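Local atomic coordinates of conserved exported protein (Bacteroides fragilis, PDB entry 3CLW), a protein that is of unproven function but probably hydrolyses O-glycosidic bonds, as expected of a TIM-barrel glycoside hydrolase related to family 30. Residues A[42-51]-A[112-122]; A[250-258]-A[298-306]. All blocks are in the same frame, centred on the assembly; numbering follows the deposited sequence.

Contact 1: A[42-51]-A[112-122]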
ATOM      1  N   LYS A  42      -8.223 -17.316  10.950  1.00 37.26           N
ATOM      2  CA  LYS A  42      -6.832 -16.947  10.594  1.00 37.34           C
ATOM      3  C   LYS A  42      -6.458 -17.373   9.156  1.00 37.52           C
ATOM      4  O   LYS A  42      -5.951 -16.559   8.332  1.00 36.81           O
ATOM      5  CB  LYS A  42      -5.885 -17.692  11.549  1.00 36.50           C
ATOM      6  CG  LYS A  42      -5.412 -16.889  12.684  1.00 36.49           C
ATOM      7  CD  LYS A  42      -5.007 -17.713  13.864  1.00 36.33           C
ATOM      8  CE  LYS A  42      -3.805 -18.585  13.699  1.00 34.97           C
ATOM      9  NZ  LYS A  42      -3.100 -18.675  15.016  1.00 31.64           N
ATOM     10  N   GLU A  43      -6.693 -18.663   8.879  1.00 37.65           N
ATOM     11  CA  GLU A  43      -6.328 -19.268   7.597  1.00 38.47           C
ATOM     12  C   GLU A  43      -7.119 -18.685   6.462  1.00 37.63           C
ATOM     13  O   GLU A  43      -6.572 -18.416   5.393  1.00 37.60           O
ATOM     14  CB  GLU A  43      -6.521 -20.773   7.635  1.00 38.54           C
ATOM     15  CG  GLU A  43      -5.892 -21.347   8.850  1.00 43.98           C
ATOM     16  CD  GLU A  43      -4.690 -22.187   8.584  1.00 50.39           C
ATOM     17  OE1 GLU A  43      -3.724 -21.697   7.946  1.00 52.79           O
ATOM     18  OE2 GLU A  43      -4.724 -23.365   9.029  1.00 55.18           O
ATOM     19  N   LYS A  44      -8.411 -18.515   6.699  1.00 37.21           N
ATOM     20  CA  LYS A  44      -9.301 -17.882   5.742  1.00 37.07           C
ATOM     21  C   LYS A  44      -8.859 -16.446   5.384  1.00 35.60           C
ATOM     22  O   LYS A  44      -8.861 -16.077   4.218  1.00 34.83           O
ATOM     23  CB  LYS A  44     -10.734 -17.905   6.277  1.00 37.42           C
ATOM     24  CG  LYS A  44     -11.755 -17.053   5.498  1.00 40.83           C
ATOM     25  CD  LYS A  44     -12.041 -17.601   4.100  1.00 49.92           C
ATOM     26  CE  LYS A  44     -13.569 -17.509   3.794  1.00 55.51           C
ATOM     27  NZ  LYS A  44     -14.011 -18.446   2.690  1.00 57.75           N
ATOM     28  N   ILE A  45      -8.533 -15.642   6.393  1.00 35.14           N
ATOM     29  CA  ILE A  45      -7.993 -14.278   6.157  1.00 34.40           C
ATOM     30  C   ILE A  45      -6.721 -14.391   5.298  1.00 34.17           C
ATOM     31  O   ILE A  45      -6.638 -13.783   4.246  1.00 34.49           O
ATOM     32  CB  ILE A  45      -7.728 -13.533   7.489  1.00 34.62           C
ATOM     33  CG1 ILE A  45      -9.055 -13.210   8.192  1.00 32.39           C
ATOM     34  CG2 ILE A  45      -6.889 -12.251   7.274  1.00 33.33           C
ATOM     35  CD1 ILE A  45      -8.905 -12.699   9.639  1.00 33.04           C
ATOM     36  N   ALA A  46      -5.782 -15.232   5.720  1.00 33.31           N
ATOM     37  CA  ALA A  46      -4.559 -15.460   4.954  1.00 33.67           C
ATOM     38  C   ALA A  46      -4.801 -15.869   3.481  1.00 34.24           C
ATOM     39  O   ALA A  46      -4.089 -15.398   2.571  1.00 33.93           O
ATOM     40  CB  ALA A  46      -3.681 -16.479   5.651  1.00 32.79           C
ATOM     41  N   ASP A  47      -5.796 -16.730   3.247  1.00 33.45           N
ATOM     42  CA  ASP A  47      -6.184 -17.054   1.891  1.00 34.01           C
ATOM     43  C   ASP A  47      -6.688 -15.813   1.110  1.00 33.42           C
ATOM     44  O   ASP A  47      -6.273 -15.611  -0.021  1.00 32.69           O
ATOM     45  CB  ASP A  47      -7.235 -18.189   1.829  1.00 34.29           C
ATOM     46  CG  ASP A  47      -6.702 -19.553   2.319  1.00 36.61           C
ATOM     47  OD1 ASP A  47      -5.458 -19.796   2.409  1.00 38.56           O
ATOM     48  OD2 ASP A  47      -7.568 -20.405   2.619  1.00 36.27           O
ATOM     49  N   LEU A  48      -7.587 -15.018   1.697  1.00 33.22           N
ATOM     50  CA  LEU A  48      -8.128 -13.800   1.024  1.00 33.80           C
ATOM     51  C   LEU A  48      -7.023 -12.808   0.651  1.00 33.14           C
ATOM     52  O   LEU A  48      -7.135 -12.098  -0.338  1.00 32.84           O
ATOM     53  CB  LEU A  48      -9.193 -13.086   1.884  1.00 34.08           C
ATOM     54  CG  LEU A  48     -10.559 -13.820   2.056  1.00 35.51           C
ATOM     55  CD1 LEU A  48     -11.294 -13.375   3.325  1.00 34.83           C
ATOM     56  CD2 LEU A  48     -11.444 -13.677   0.831  1.00 31.52           C
ATOM     57  N   LEU A  49      -5.939 -12.821   1.429  1.00 32.45           N
ATOM     58  CA  LEU A  49      -4.847 -11.846   1.276  1.00 31.73           C
ATOM     59  C   LEU A  49      -3.801 -12.290   0.258  1.00 31.72           C
ATOM     60  O   LEU A  49      -3.392 -11.497  -0.568  1.00 31.21           O
ATOM     61  CB  LEU A  49      -4.182 -11.613   2.627  1.00 30.55           C
ATOM     62  CG  LEU A  49      -4.996 -10.945   3.726  1.00 30.86           C
ATOM     63  CD1 LEU A  49      -4.196 -10.713   5.011  1.00 29.65           C
ATOM     64  CD2 LEU A  49      -5.510  -9.642   3.232  1.00 32.30           C
ATOM     65  N   PHE A  50      -3.411 -13.571   0.308  1.00 31.71           N
ATOM     66  CA  PHE A  50      -2.158 -14.041  -0.296  1.00 32.95           C
ATOM     67  C   PHE A  50      -2.266 -15.125  -1.361  1.00 33.69           C
ATOM     68  O   PHE A  50      -1.369 -15.235  -2.201  1.00 34.25           O
ATOM     69  CB  PHE A  50      -1.206 -14.551   0.793  1.00 31.38           C
ATOM     70  CG  PHE A  50      -0.958 -13.561   1.874  1.00 32.91           C
ATOM     71  CD1 PHE A  50      -0.471 -12.268   1.562  1.00 31.90           C
ATOM     72  CD2 PHE A  50      -1.209 -13.896   3.208  1.00 32.65           C
ATOM     73  CE1 PHE A  50      -0.254 -11.329   2.565  1.00 31.64           C
ATOM     74  CE2 PHE A  50      -0.980 -12.970   4.232  1.00 35.94           C
ATOM     75  CZ  PHE A  50      -0.495 -11.675   3.905  1.00 32.78           C
ATOM     76  N   LYS A  51      -3.333 -15.923  -1.315  1.00 33.82           N
ATOM     77  CA  LYS A  51      -3.352 -17.181  -2.051  1.00 35.09           C
ATOM     78  C   LYS A  51      -3.805 -16.937  -3.483  1.00 35.03           C
ATOM     79  O   LYS A  51      -4.904 -16.473  -3.718  1.00 35.36           O
ATOM     80  CB  LYS A  51      -4.245 -18.219  -1.337  1.00 35.44           C
ATOM     81  CG  LYS A  51      -4.122 -19.639  -1.877  1.00 37.28           C
ATOM     82  CD  LYS A  51      -4.918 -20.594  -1.018  1.00 38.19           C
ATOM     83  CE  LYS A  51      -4.759 -22.040  -1.447  1.00 42.59           C
ATOM     84  NZ  LYS A  51      -5.539 -22.928  -0.517  1.00 43.48           N
ATOM     85  N   TRP A 112       3.071 -15.011  12.801  1.00 32.03           N
ATOM     86  CA  TRP A 112       2.133 -15.992  12.245  1.00 31.60           C
ATOM     87  C   TRP A 112       1.721 -15.586  10.815  1.00 30.85           C
ATOM     88  O   TRP A 112       1.718 -16.412   9.931  1.00 30.48           O
ATOM     89  CB  TRP A 112       0.870 -16.198  13.142  1.00 31.76           C
ATOM     90  CG  TRP A 112       0.036 -17.285  12.577  1.00 30.62           C
ATOM     91  CD1 TRP A 112       0.166 -18.639  12.825  1.00 31.15           C
ATOM     92  CD2 TRP A 112      -0.991 -17.155  11.589  1.00 28.82           C
ATOM     93  NE1 TRP A 112      -0.732 -19.347  12.055  1.00 29.70           N
ATOM     94  CE2 TRP A 112      -1.453 -18.463  11.290  1.00 31.39           C
ATOM     95  CE3 TRP A 112      -1.567 -16.062  10.922  1.00 31.51           C
ATOM     96  CZ2 TRP A 112      -2.482 -18.703  10.365  1.00 30.67           C
ATOM     97  CZ3 TRP A 112      -2.591 -16.300  10.027  1.00 31.05           C
ATOM     98  CH2 TRP A 112      -3.015 -17.621   9.732  1.00 31.78           C
ATOM     99  N   PHE A 113       1.319 -14.328  10.632  1.00 31.17           N
ATOM    100  CA  PHE A 113       0.958 -13.789   9.309  1.00 31.27           C
ATOM    101  C   PHE A 113       2.069 -13.883   8.270  1.00 31.17           C
ATOM    102  O   PHE A 113       1.819 -14.242   7.119  1.00 32.08           O
ATOM    103  CB  PHE A 113       0.418 -12.356   9.399  1.00 31.81           C
ATOM    104  CG  PHE A 113      -1.030 -12.311   9.589  1.00 32.34           C
ATOM    105  CD1 PHE A 113      -1.577 -12.312  10.876  1.00 32.71           C
ATOM    106  CD2 PHE A 113      -1.866 -12.355   8.496  1.00 33.54           C
ATOM    107  CE1 PHE A 113      -2.941 -12.348  11.058  1.00 34.68           C
ATOM    108  CE2 PHE A 113      -3.226 -12.375   8.665  1.00 36.30           C
ATOM    109  CZ  PHE A 113      -3.769 -12.375   9.952  1.00 36.06           C
ATOM    110  N   MET A 114       3.299 -13.580   8.673  1.00 31.20           N
ATOM    111  CA  MET A 114       4.474 -13.818   7.784  1.00 28.84           C
ATOM    112  C   MET A 114       4.534 -15.273   7.339  1.00 30.02           C
ATOM    113  O   MET A 114       4.667 -15.559   6.151  1.00 30.28           O
ATOM    114  CB  MET A 114       5.780 -13.384   8.458  1.00 28.92           C
ATOM    115  CG  MET A 114       5.858 -11.863   8.775  1.00 27.80           C
ATOM    116  SD  MET A 114       7.352 -11.328   9.662  1.00 21.74           S
ATOM    117  CE  MET A 114       8.578 -11.641   8.400  1.00 28.18           C
ATOM    118  N   LYS A 115       4.438 -16.193   8.295  1.00 30.44           N
ATOM    119  CA  LYS A 115       4.487 -17.616   7.999  1.00 31.35           C
ATOM    120  C   LYS A 115       3.340 -18.067   7.084  1.00 31.26           C
ATOM    121  O   LYS A 115       3.552 -18.838   6.178  1.00 31.38           O
ATOM    122  CB  LYS A 115       4.577 -18.474   9.277  1.00 32.09           C
ATOM    123  N   ALA A 116       2.147 -17.530   7.302  1.00 32.53           N
ATOM    124  CA  ALA A 116       0.962 -17.868   6.499  1.00 32.94           C
ATOM    125  C   ALA A 116       1.077 -17.374   5.064  1.00 32.81           C
ATOM    126  O   ALA A 116       0.640 -18.058   4.135  1.00 33.42           O
ATOM    127  CB  ALA A 116      -0.285 -17.298   7.133  1.00 32.84           C
ATOM    128  N   ALA A 117       1.602 -16.167   4.901  1.00 32.67           N
ATOM    129  CA  ALA A 117       1.910 -15.603   3.587  1.00 33.42           C
ATOM    130  C   ALA A 117       2.902 -16.481   2.826  1.00 33.67           C
ATOM    131  O   ALA A 117       2.644 -16.867   1.686  1.00 33.72           O
ATOM    132  CB  ALA A 117       2.467 -14.172   3.734  1.00 33.13           C
ATOM    133  N   ARG A 118       4.037 -16.799   3.455  1.00 34.74           N
ATOM    134  CA  ARG A 118       5.075 -17.590   2.781  1.00 35.38           C
ATOM    135  C   ARG A 118       4.495 -18.944   2.353  1.00 36.35           C
ATOM    136  O   ARG A 118       4.698 -19.383   1.226  1.00 36.15           O
ATOM    137  CB  ARG A 118       6.304 -17.759   3.678  1.00 35.62           C
ATOM    138  CG  ARG A 118       7.472 -18.518   3.012  1.00 35.15           C
ATOM    139  CD  ARG A 118       8.704 -18.576   3.923  1.00 35.63           C
ATOM    140  NE  ARG A 118       8.389 -19.160   5.226  1.00 37.97           N
ATOM    141  CZ  ARG A 118       9.245 -19.226   6.243  1.00 38.51           C
ATOM    142  NH1 ARG A 118      10.465 -18.716   6.114  1.00 35.30           N
ATOM    143  NH2 ARG A 118       8.871 -19.775   7.401  1.00 37.33           N
ATOM    144  N   GLU A 119       3.725 -19.561   3.254  1.00 37.79           N
ATOM    145  CA  GLU A 119       3.036 -20.841   3.010  1.00 39.28           C
ATOM    146  C   GLU A 119       2.178 -20.807   1.757  1.00 38.76           C
ATOM    147  O   GLU A 119       2.014 -21.828   1.082  1.00 38.85           O
ATOM    148  CB  GLU A 119       2.138 -21.153   4.208  1.00 40.45           C
ATOM    149  CG  GLU A 119       2.175 -22.568   4.665  1.00 46.88           C
ATOM    150  CD  GLU A 119       1.266 -22.791   5.878  1.00 55.38           C
ATOM    151  OE1 GLU A 119       1.759 -22.676   7.043  1.00 57.25           O
ATOM    152  OE2 GLU A 119       0.051 -23.056   5.655  1.00 57.88           O
ATOM    153  N   ARG A 120       1.621 -19.629   1.465  1.00 37.69           N
ATOM    154  CA  ARG A 120       0.801 -19.420   0.290  1.00 37.01           C
ATOM    155  C   ARG A 120       1.580 -18.848  -0.901  1.00 37.46           C
ATOM    156  O   ARG A 120       0.985 -18.376  -1.883  1.00 37.75           O
ATOM    157  CB  ARG A 120      -0.387 -18.548   0.660  1.00 36.85           C
ATOM    158  CG  ARG A 120      -1.380 -19.300   1.527  1.00 36.56           C
ATOM    159  CD  ARG A 120      -2.135 -18.386   2.431  1.00 38.03           C
ATOM    160  NE  ARG A 120      -3.118 -19.116   3.224  1.00 37.32           N
ATOM    161  CZ  ARG A 120      -2.854 -19.769   4.350  1.00 37.61           C
ATOM    162  NH1 ARG A 120      -1.612 -19.781   4.831  1.00 33.59           N
ATOM    163  NH2 ARG A 120      -3.847 -20.399   5.001  1.00 34.46           N
ATOM    164  N   GLY A 121       2.909 -18.909  -0.823  1.00 37.07           N
ATOM    165  CA  GLY A 121       3.749 -18.578  -1.982  1.00 37.65           C
ATOM    166  C   GLY A 121       4.064 -17.088  -2.116  1.00 37.29           C
ATOM    167  O   GLY A 121       4.479 -16.639  -3.176  1.00 37.25           O
ATOM    168  N   MET A 122       3.877 -16.331  -1.035  1.00 36.09           N
ATOM    169  CA  MET A 122       4.174 -14.907  -1.041  1.00 35.48           C
ATOM    170  C   MET A 122       5.306 -14.697  -0.025  1.00 35.85           C
ATOM    171  O   MET A 122       5.079 -14.752   1.195  1.00 35.33           O
ATOM    172  CB  MET A 122       2.918 -14.098  -0.664  1.00 34.65           C
ATOM    173  CG  MET A 122       2.929 -12.603  -1.026  1.00 33.02           C
ATOM    174  SD  MET A 122       4.284 -11.534  -0.493  1.00 22.59           S
ATOM    175  CE  MET A 122       3.932 -11.439   1.223  1.00 27.71           C
TER
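Ala46 of 42-51 faces Ala116 of 112-122 where two helices pass with their axes 9.6 Å apart at closest and their directions 56° apart. The two methyl groups meet at 3.8 Å (CB to CB), and larger side chains pack towards both ends of the seam. At one end Lys42 lies over a face of the Trp112 indole. Its chain, bent at chi3 and chi4, sets CE 3.4 Å from Trp112 CE2 and puts NZ over the five-membered ring in a cation-pi contact; NZ is also hydrogen-bonded to Gly34 O. At the other end Ala117 CB sits 3.6 Å above the centre of the Phe50 ring in a CH-pi contact, with Leu49 CB over the opposite face.

Both helices belong to the layer outside the strands of the TIM barrel, and Trp68 of strand 68-71 meets Phe50 edge to face from the barrel side. Helix 108-119 finishes in a Schellman motif, with Gly121 at positive phi as the C-prime residue. Just before it Arg120 reaches back across the seam, its chain extended from CG to NE. Its guanidinium lies flat over Ala46 CB and is gripped along its edge by two salt bridges, NE donating to Asp47 OD1 (2.6 Å, 156°) and NH2 to Glu43 OE1 (3.2 Å), and by a hydrogen bond from NH1 to Ala116 O of its own segment (2.9 Å). Asp47 OD1 takes its bond on the anti side and somewhat out of the carboxylate plane, whereas Glu43 OE1 is approached from above its carboxylate plane.

Contact 2: A[250-258]-A[298-306]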
ATOM      1  N   ASP A 250       8.871  19.300  -0.557  1.00 39.27           N
ATOM      2  CA  ASP A 250       9.839  19.354  -1.654  1.00 40.72           C
ATOM      3  C   ASP A 250      10.675  18.083  -1.791  1.00 40.34           C
ATOM      4  O   ASP A 250      11.851  18.134  -2.206  1.00 40.40           O
ATOM      5  CB  ASP A 250      10.745  20.597  -1.506  1.00 40.89           C
ATOM      6  CG  ASP A 250      11.516  20.904  -2.768  1.00 43.81           C
ATOM      7  OD1 ASP A 250      10.913  20.789  -3.852  1.00 43.82           O
ATOM      8  OD2 ASP A 250      12.738  21.233  -2.672  1.00 48.78           O
ATOM      9  N   ILE A 251      10.067  16.942  -1.439  1.00 39.85           N
ATOM     10  CA  ILE A 251      10.755  15.647  -1.421  1.00 38.78           C
ATOM     11  C   ILE A 251      11.409  15.298  -2.765  1.00 39.20           C
ATOM     12  O   ILE A 251      12.580  14.927  -2.809  1.00 39.28           O
ATOM     13  CB  ILE A 251       9.815  14.473  -0.954  1.00 38.58           C
ATOM     14  CG1 ILE A 251       9.369  14.667   0.511  1.00 38.88           C
ATOM     15  CG2 ILE A 251      10.464  13.105  -1.202  1.00 36.34           C
ATOM     16  CD1 ILE A 251      10.488  14.656   1.583  1.00 35.74           C
ATOM     17  N   ILE A 252      10.668  15.410  -3.857  1.00 39.61           N
ATOM     18  CA  ILE A 252      11.235  15.003  -5.130  1.00 40.61           C
ATOM     19  C   ILE A 252      12.545  15.747  -5.462  1.00 41.65           C
ATOM     20  O   ILE A 252      13.564  15.111  -5.709  1.00 41.91           O
ATOM     21  CB  ILE A 252      10.204  15.074  -6.289  1.00 41.08           C
ATOM     22  CG1 ILE A 252       9.055  14.059  -6.027  1.00 41.78           C
ATOM     23  CG2 ILE A 252      10.902  14.807  -7.616  1.00 39.58           C
ATOM     24  CD1 ILE A 252       7.808  14.197  -6.942  1.00 40.78           C
ATOM     25  N   HIS A 253      12.526  17.082  -5.440  1.00 42.06           N
ATOM     26  CA  HIS A 253      13.682  17.853  -5.908  1.00 43.05           C
ATOM     27  C   HIS A 253      14.815  17.871  -4.899  1.00 42.50           C
ATOM     28  O   HIS A 253      15.995  17.791  -5.276  1.00 42.63           O
ATOM     29  CB  HIS A 253      13.298  19.279  -6.339  1.00 43.01           C
ATOM     30  CG  HIS A 253      12.663  19.338  -7.693  1.00 44.86           C
ATOM     31  ND1 HIS A 253      13.395  19.432  -8.857  1.00 47.87           N
ATOM     32  CD2 HIS A 253      11.364  19.284  -8.073  1.00 47.46           C
ATOM     33  CE1 HIS A 253      12.578  19.472  -9.892  1.00 46.86           C
ATOM     34  NE2 HIS A 253      11.340  19.380  -9.443  1.00 48.39           N
ATOM     35  N   SER A 254      14.451  17.943  -3.628  1.00 41.21           N
ATOM     36  CA  SER A 254      15.433  18.061  -2.573  1.00 40.65           C
ATOM     37  C   SER A 254      16.140  16.740  -2.268  1.00 39.34           C
ATOM     38  O   SER A 254      17.309  16.742  -1.897  1.00 39.05           O
ATOM     39  CB  SER A 254      14.768  18.604  -1.325  1.00 41.14           C
ATOM     40  OG  SER A 254      15.690  18.630  -0.268  1.00 45.27           O
ATOM     41  N   MET A 255      15.428  15.622  -2.454  1.00 38.18           N
ATOM     42  CA  MET A 255      15.911  14.278  -2.074  1.00 36.07           C
ATOM     43  C   MET A 255      16.195  13.365  -3.272  1.00 37.24           C
ATOM     44  O   MET A 255      17.082  12.507  -3.195  1.00 37.82           O
ATOM     45  CB  MET A 255      14.956  13.584  -1.064  1.00 36.35           C
ATOM     46  CG  MET A 255      14.762  14.348   0.286  1.00 34.49           C
ATOM     47  SD  MET A 255      14.178  13.479   1.776  1.00 29.72           S
ATOM     48  CE  MET A 255      15.726  12.797   2.303  1.00 27.46           C
ATOM     49  N   PHE A 256      15.453  13.540  -4.367  1.00 37.12           N
ATOM     50  CA  PHE A 256      15.555  12.618  -5.490  1.00 38.17           C
ATOM     51  C   PHE A 256      16.011  13.268  -6.821  1.00 39.65           C
ATOM     52  O   PHE A 256      15.793  12.712  -7.904  1.00 39.25           O
ATOM     53  CB  PHE A 256      14.248  11.818  -5.635  1.00 38.66           C
ATOM     54  CG  PHE A 256      13.988  10.851  -4.479  1.00 38.54           C
ATOM     55  CD1 PHE A 256      13.291  11.257  -3.350  1.00 36.99           C
ATOM     56  CD2 PHE A 256      14.464   9.531  -4.534  1.00 39.15           C
ATOM     57  CE1 PHE A 256      13.057  10.353  -2.290  1.00 39.30           C
ATOM     58  CE2 PHE A 256      14.232   8.627  -3.487  1.00 36.93           C
ATOM     59  CZ  PHE A 256      13.540   9.035  -2.363  1.00 37.97           C
ATOM     60  N   TYR A 257      16.644  14.441  -6.713  1.00 40.82           N
ATOM     61  CA  TYR A 257      17.480  15.025  -7.785  1.00 43.14           C
ATOM     62  C   TYR A 257      18.932  15.021  -7.320  1.00 44.43           C
ATOM     63  O   TYR A 257      19.211  15.089  -6.127  1.00 44.87           O
ATOM     64  CB  TYR A 257      17.041  16.451  -8.133  1.00 42.77           C
ATOM     65  CG  TYR A 257      15.949  16.509  -9.170  1.00 42.98           C
ATOM     66  CD1 TYR A 257      16.143  17.193 -10.385  1.00 44.57           C
ATOM     67  CD2 TYR A 257      14.725  15.878  -8.952  1.00 41.58           C
ATOM     68  CE1 TYR A 257      15.134  17.246 -11.358  1.00 44.65           C
ATOM     69  CE2 TYR A 257      13.727  15.913  -9.898  1.00 42.92           C
ATOM     70  CZ  TYR A 257      13.923  16.596 -11.109  1.00 44.25           C
ATOM     71  OH  TYR A 257      12.910  16.626 -12.052  1.00 42.30           O
ATOM     72  N   LYS A 258      19.862  14.936  -8.254  1.00 46.52           N
ATOM     73  CA  LYS A 258      21.245  14.702  -7.865  1.00 49.04           C
ATOM     74  C   LYS A 258      21.867  15.922  -7.220  1.00 49.15           C
ATOM     75  O   LYS A 258      22.804  15.794  -6.442  1.00 50.24           O
ATOM     76  CB  LYS A 258      22.076  14.128  -9.021  1.00 48.80           C
ATOM     77  CG  LYS A 258      23.050  15.049  -9.691  1.00 50.73           C
ATOM     78  CD  LYS A 258      23.825  14.277 -10.792  1.00 52.29           C
ATOM     79  CE  LYS A 258      24.902  15.166 -11.494  1.00 57.16           C
ATOM     80  NZ  LYS A 258      24.330  16.029 -12.584  1.00 58.99           N
ATOM     81  N   GLU A 298       7.541  15.590 -12.672  1.00 46.14           N
ATOM     82  CA  GLU A 298       8.722  15.983 -11.884  1.00 46.92           C
ATOM     83  C   GLU A 298       9.660  14.832 -11.626  1.00 46.47           C
ATOM     84  O   GLU A 298      10.865  14.984 -11.726  1.00 45.12           O
ATOM     85  CB  GLU A 298       8.360  16.585 -10.524  1.00 47.28           C
ATOM     86  CG  GLU A 298       7.340  17.699 -10.530  1.00 52.13           C
ATOM     87  CD  GLU A 298       7.753  18.888 -11.320  1.00 59.17           C
ATOM     88  OE1 GLU A 298       6.857  19.720 -11.635  1.00 63.15           O
ATOM     89  OE2 GLU A 298       8.964  18.991 -11.633  1.00 61.51           O
ATOM     90  N   LEU A 299       9.105  13.676 -11.255  1.00 46.78           N
ATOM     91  CA  LEU A 299       9.962  12.525 -10.927  1.00 46.22           C
ATOM     92  C   LEU A 299      10.685  11.977 -12.140  1.00 45.82           C
ATOM     93  O   LEU A 299      11.844  11.610 -12.035  1.00 46.95           O
ATOM     94  CB  LEU A 299       9.196  11.410 -10.191  1.00 45.30           C
ATOM     95  CG  LEU A 299       9.987  10.357  -9.417  1.00 44.09           C
ATOM     96  CD1 LEU A 299      11.051  10.937  -8.476  1.00 40.05           C
ATOM     97  CD2 LEU A 299       9.012   9.441  -8.655  1.00 45.30           C
ATOM     98  N   SER A 300      10.026  11.896 -13.285  1.00 45.81           N
ATOM     99  CA  SER A 300      10.695  11.283 -14.442  1.00 46.52           C
ATOM    100  C   SER A 300      11.805  12.176 -15.065  1.00 46.67           C
ATOM    101  O   SER A 300      12.689  11.688 -15.765  1.00 47.07           O
ATOM    102  CB  SER A 300       9.679  10.842 -15.492  1.00 46.61           C
ATOM    103  OG  SER A 300       9.069  11.974 -16.089  1.00 49.25           O
ATOM    104  N   ALA A 301      11.769  13.477 -14.798  1.00 46.68           N
ATOM    105  CA  ALA A 301      12.837  14.372 -15.274  1.00 47.10           C
ATOM    106  C   ALA A 301      14.088  14.371 -14.357  1.00 47.29           C
ATOM    107  O   ALA A 301      15.016  15.143 -14.578  1.00 47.94           O
ATOM    108  CB  ALA A 301      12.288  15.798 -15.478  1.00 46.62           C
ATOM    109  N   ASN A 302      14.137  13.492 -13.349  1.00 46.78           N
ATOM    110  CA  ASN A 302      15.319  13.417 -12.475  1.00 45.53           C
ATOM    111  C   ASN A 302      16.523  12.697 -13.105  1.00 45.49           C
ATOM    112  O   ASN A 302      17.631  12.697 -12.548  1.00 45.08           O
ATOM    113  CB  ASN A 302      14.938  12.846 -11.088  1.00 45.69           C
ATOM    114  CG  ASN A 302      15.002  11.323 -11.006  1.00 42.66           C
ATOM    115  OD1 ASN A 302      14.905  10.623 -11.998  1.00 41.09           O
ATOM    116  ND2 ASN A 302      15.189  10.816  -9.799  1.00 41.28           N
ATOM    117  N   GLY A 303      16.292  12.067 -14.258  1.00 45.09           N
ATOM    118  CA  GLY A 303      17.367  11.445 -15.029  1.00 44.55           C
ATOM    119  C   GLY A 303      17.910  10.180 -14.391  1.00 45.25           C
ATOM    120  O   GLY A 303      19.024   9.739 -14.697  1.00 44.41           O
ATOM    121  N   HIS A 304      17.104   9.586 -13.508  1.00 45.24           N
ATOM    122  CA  HIS A 304      17.565   8.462 -12.691  1.00 45.05           C
ATOM    123  C   HIS A 304      16.692   7.204 -12.716  1.00 43.37           C
ATOM    124  O   HIS A 304      17.037   6.186 -12.075  1.00 42.42           O
ATOM    125  CB  HIS A 304      17.756   8.937 -11.266  1.00 45.91           C
ATOM    126  CG  HIS A 304      19.180   8.980 -10.849  1.00 49.93           C
ATOM    127  ND1 HIS A 304      19.992  10.078 -11.070  1.00 53.65           N
ATOM    128  CD2 HIS A 304      19.943   8.058 -10.216  1.00 54.66           C
ATOM    129  CE1 HIS A 304      21.197   9.828 -10.583  1.00 55.61           C
ATOM    130  NE2 HIS A 304      21.192   8.610 -10.059  1.00 57.59           N
ATOM    131  N   ASN A 305      15.583   7.292 -13.458  1.00 42.03           N
ATOM    132  CA  ASN A 305      14.640   6.184 -13.600  0.50 41.89           C
ATOM    133  C   ASN A 305      14.052   5.787 -12.227  1.00 41.47           C
ATOM    134  O   ASN A 305      13.859   4.612 -11.940  1.00 42.13           O
ATOM    135  CB  ASN A 305      15.310   4.984 -14.300  0.50 41.77           C
ATOM    136  CG  ASN A 305      14.311   4.073 -15.020  0.50 43.13           C
ATOM    137  OD1 ASN A 305      13.265   4.519 -15.498  0.50 45.32           O
ATOM    138  ND2 ASN A 305      14.650   2.792 -15.124  0.50 43.43           N
ATOM    139  N   THR A 306      13.776   6.780 -11.393  1.00 39.69           N
ATOM    140  CA  THR A 306      13.250   6.556 -10.058  1.00 38.71           C
ATOM    141  C   THR A 306      11.815   6.102 -10.143  1.00 38.21           C
ATOM    142  O   THR A 306      11.027   6.672 -10.870  1.00 37.77           O
ATOM    143  CB  THR A 306      13.408   7.818  -9.198  1.00 38.84           C
ATOM    144  OG1 THR A 306      14.804   8.124  -9.138  1.00 38.57           O
ATOM    145  CG2 THR A 306      12.858   7.632  -7.765  1.00 37.03           C
TER
HETATM  146  O   HOH W   1      18.744  14.471 -10.924  1.00 41.41           O
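Tyr257 OH donates to Glu298 O (2.6 Å) in the carbonyl plane, carrying the phenol to the C-terminal part of helix 285-300. The ring is sandwiched: Asn302 CB covers one face in a CH-pi contact, 3.5 Å from Tyr257 CE2, and the His253 imidazole lies over the other. Beside it, His253 NE2 donates to Glu298 OE2 (3.3 Å, 165°) from within its ring plane, although Glu298 OE2 is approached from above the carboxylate plane.

The amide of Asn302 ties the loop to the backbone at Phe256. Its ND2 donates to Phe256 O (2.7 Å), nearly in line with the C=O bond, and also to Thr306 OG1 (2.8 Å), while OD1 accepts from His304 N to close an Asx turn. The turn leads from helix 285-300 into strand 307-310, a helix-to-strand connection of the TIM barrel. Thr306 OG1 is held in turn by Asn272 OD1 at strand 270-276. Further in, Ile252 CG2 packs on Leu299 CD1 (4.0 Å), and Val274 of the same strand touches Leu299, Phe256 and Thr306. Toward the exposed Lys258, a water bridges Lys258 N and Asn302 O.

In the fold
Contact 1 and contact 2 illustrate how one barrel can be clad in different ways around its circumference. They lie on opposite sides of the chain's centre; the contact centres are about 17 and 21 Å from it and about 36 Å from each other, with nearest atoms about 21 Å apart, so neither touches the other. Along the chain, both segments of contact 1 precede those of contact 2. The first joins two helices next to strand 68-71; the second joins a short helix to a helix-to-strand turn beside strand 270-276. Parallel strands 125-128, 178-182 and 226-232 lie between those two strands around the barrel wall. No ligand or active-site residue is identified, so neither contact can be tied to the probable glycosidase activity.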